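Glycerol dehydrogenase (PDB 6CSJ) probably catalyses the NAD-dependent oxidation of glycerol and related polyols, and in this double-mutant form has acquired D-lactate dehydrogenase activity. Local coordinates at residues A[75-80]-A[101-106]. The protein carries 2 engineered substitutions. Residues are numbered along the deposited sequence; the frame is centred on the assembly and turned at random.
Sequences RLCEMS and KAVGYY
V103 of helix 94-106 turns its CG2 methyl to L76 and C77 of helix 70-82, and C77 answers with its sulfur. Starting at V103 CB, which lies 4.3 Å from C77 SG, the side chain forks. The CG2 branch sits between two residues of the opposite helix, 4.0 Å from L76 CB and equally far from C77 SG. The CG1 branch, set anti to the backbone N (chi1 168°), lies on the S80 side, with S80 CB no nearer than 4.5 Å, too far for close contact.

C77 does more than meet that methyl. With SG turned anti to its own carbonyl carbon (chi1 -75°), the thiol reaches across to the backbone of the other helix, 3.9 Å from V103 CA, and then 3.7 Å from Y106 CB. One sulfur thus bridges V103 and Y106, three residues apart, nearly one turn of the helix. Y106 gives this contact mainly its CB; the ring leads away, taking Y105 CD2 over one face and carrying its hydroxyl to a hydrogen bond with K70.

Between 75-80 and 101-106 the contact is van der Waals only; the axes of the two short segments pass 9.6 Å apart and cross at -57°. A polar link lies just beyond, where N107 ND2 bonds to C77 O. In the Rossmann-like region of this iron-containing alcohol dehydrogenase family member, helix 70-82 leads from strand 59-63 to strand 87-92, and helix 94-106 from there to strand 111-115. L76, M79 and S80 rest helix 70-82 on F33 of the parallel sheet, while A102 of helix 94-106 touches S128 of strand 127-131.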
loop_
_atom_site.group_PDB
_atom_site.type_symbol
_atom_site.label_atom_id
_atom_site.label_comp_id
_atom_site.label_asym_id
_atom_site.label_seq_id
_atom_site.Cartn_x
_atom_site.Cartn_y
_atom_site.Cartn_z
ATOM N N ARG A 75 4.355 20.199 14.534
ATOM C CA ARG A 75 4.707 19.930 15.939
ATOM C C ARG A 75 5.927 19.005 16.039
ATOM O O ARG A 75 6.884 19.294 16.768
ATOM C CB ARG A 75 3.502 19.333 16.682
ATOM C CG ARG A 75 3.687 19.129 18.186
ATOM C CD ARG A 75 2.449 18.502 18.827
ATOM N NE ARG A 75 2.347 17.049 18.584
ATOM C CZ ARG A 75 3.054 16.105 19.221
ATOM N NH1 ARG A 75 3.951 16.422 20.160
ATOM N NH2 ARG A 75 2.881 14.821 18.910
ATOM N N LEU A 76 5.896 17.909 15.280
ATOM C CA LEU A 76 6.980 16.916 15.286
ATOM C C LEU A 76 8.266 17.417 14.625
ATOM O O LEU A 76 9.359 17.089 15.093
ATOM C CB LEU A 76 6.518 15.604 14.639
ATOM C CG LEU A 76 5.396 14.876 15.387
ATOM C CD1 LEU A 76 4.739 13.839 14.505
ATOM C CD2 LEU A 76 5.900 14.238 16.671
ATOM N N CYS A 77 8.143 18.201 13.550
ATOM C CA CYS A 77 9.310 18.891 12.957
ATOM C C CYS A 77 10.041 19.777 13.974
ATOM O O CYS A 77 11.276 19.765 14.029
ATOM C CB CYS A 77 8.905 19.768 11.769
ATOM S SG CYS A 77 8.512 18.867 10.259
ATOM N N GLU A 78 9.271 20.545 14.762
ATOM C CA GLU A 78 9.840 21.442 15.780
ATOM C C GLU A 78 10.532 20.635 16.873
ATOM O O GLU A 78 11.698 20.885 17.173
ATOM C CB GLU A 78 8.776 22.393 16.365
ATOM C CG GLU A 78 8.392 23.534 15.414
ATOM C CD GLU A 78 9.465 24.621 15.290
ATOM O OE1 GLU A 78 10.160 24.925 16.291
ATOM O OE2 GLU A 78 9.615 25.204 14.186
ATOM N N MET A 79 9.842 19.634 17.419
ATOM C CA MET A 79 10.460 18.719 18.388
ATOM C C MET A 79 11.748 18.096 17.860
ATOM O O MET A 79 12.739 18.029 18.584
ATOM C CB MET A 79 9.494 17.603 18.781
ATOM C CG MET A 79 8.325 18.046 19.623
ATOM S SD MET A 79 7.135 16.717 19.819
ATOM C CE MET A 79 8.128 15.504 20.666
ATOM N N SER A 80 11.718 17.651 16.603
ATOM C CA SER A 80 12.888 17.057 15.939
ATOM C C SER A 80 14.075 18.031 15.819
ATOM O O SER A 80 15.205 17.640 16.104
ATOM C CB SER A 80 12.513 16.511 14.554
ATOM O OG SER A 80 13.650 16.015 13.877
ATOM N N LYS A 101 7.735 10.544 6.796
ATOM C CA LYS A 101 8.253 10.952 5.483
ATOM C C LYS A 101 8.149 12.470 5.309
ATOM O O LYS A 101 9.096 13.114 4.846
ATOM C CB LYS A 101 7.503 10.261 4.341
ATOM C CG LYS A 101 7.603 8.742 4.275
ATOM C CD LYS A 101 6.897 8.203 3.045
ATOM C CE LYS A 101 6.174 6.899 3.320
ATOM N NZ LYS A 101 5.361 6.452 2.144
ATOM N N ALA A 102 6.993 13.021 5.680
ATOM C CA ALA A 102 6.764 14.474 5.677
ATOM C C ALA A 102 7.778 15.224 6.559
ATOM O O ALA A 102 8.372 16.218 6.116
ATOM C CB ALA A 102 5.338 14.793 6.123
ATOM N N VAL A 103 7.994 14.728 7.782
ATOM C CA VAL A 103 8.981 15.322 8.702
ATOM C C VAL A 103 10.387 15.310 8.098
ATOM O O VAL A 103 11.114 16.295 8.214
ATOM C CB VAL A 103 8.971 14.645 10.102
ATOM C CG1 VAL A 103 10.167 15.059 10.948
ATOM C CG2 VAL A 103 7.690 14.989 10.848
ATOM N N GLY A 104 10.767 14.212 7.454
ATOM C CA GLY A 104 12.079 14.129 6.814
ATOM C C GLY A 104 12.228 15.097 5.665
ATOM O O GLY A 104 13.298 15.674 5.466
ATOM N N TYR A 105 11.146 15.270 4.911
ATOM C CA TYR A 105 11.090 16.240 3.810
ATOM C C TYR A 105 11.238 17.685 4.310
ATOM O O TYR A 105 12.127 18.409 3.848
ATOM C CB TYR A 105 9.782 16.065 3.019
ATOM C CG TYR A 105 9.529 17.145 1.993
ATOM C CD1 TYR A 105 10.469 17.412 0.987
ATOM C CD2 TYR A 105 8.350 17.888 2.013
ATOM C CE1 TYR A 105 10.250 18.412 0.055
ATOM C CE2 TYR A 105 8.125 18.895 1.088
ATOM C CZ TYR A 105 9.076 19.156 0.116
ATOM O OH TYR A 105 8.856 20.145 -0.809
ATOM N N TYR A 106 10.392 18.082 5.257
ATOM C CA TYR A 106 10.423 19.460 5.799
ATOM C C TYR A 106 11.735 19.811 6.537
ATOM O O TYR A 106 12.296 20.874 6.289
ATOM C CB TYR A 106 9.183 19.757 6.679
ATOM C CG TYR A 106 7.877 19.832 5.889
ATOM C CD1 TYR A 106 7.688 20.788 4.891
ATOM C CD2 TYR A 106 6.831 18.945 6.140
ATOM C CE1 TYR A 106 6.502 20.852 4.161
ATOM C CE2 TYR A 106 5.639 18.999 5.416
ATOM C CZ TYR A 106 5.488 19.953 4.424
ATOM O OH TYR A 106 4.316 20.013 3.711
#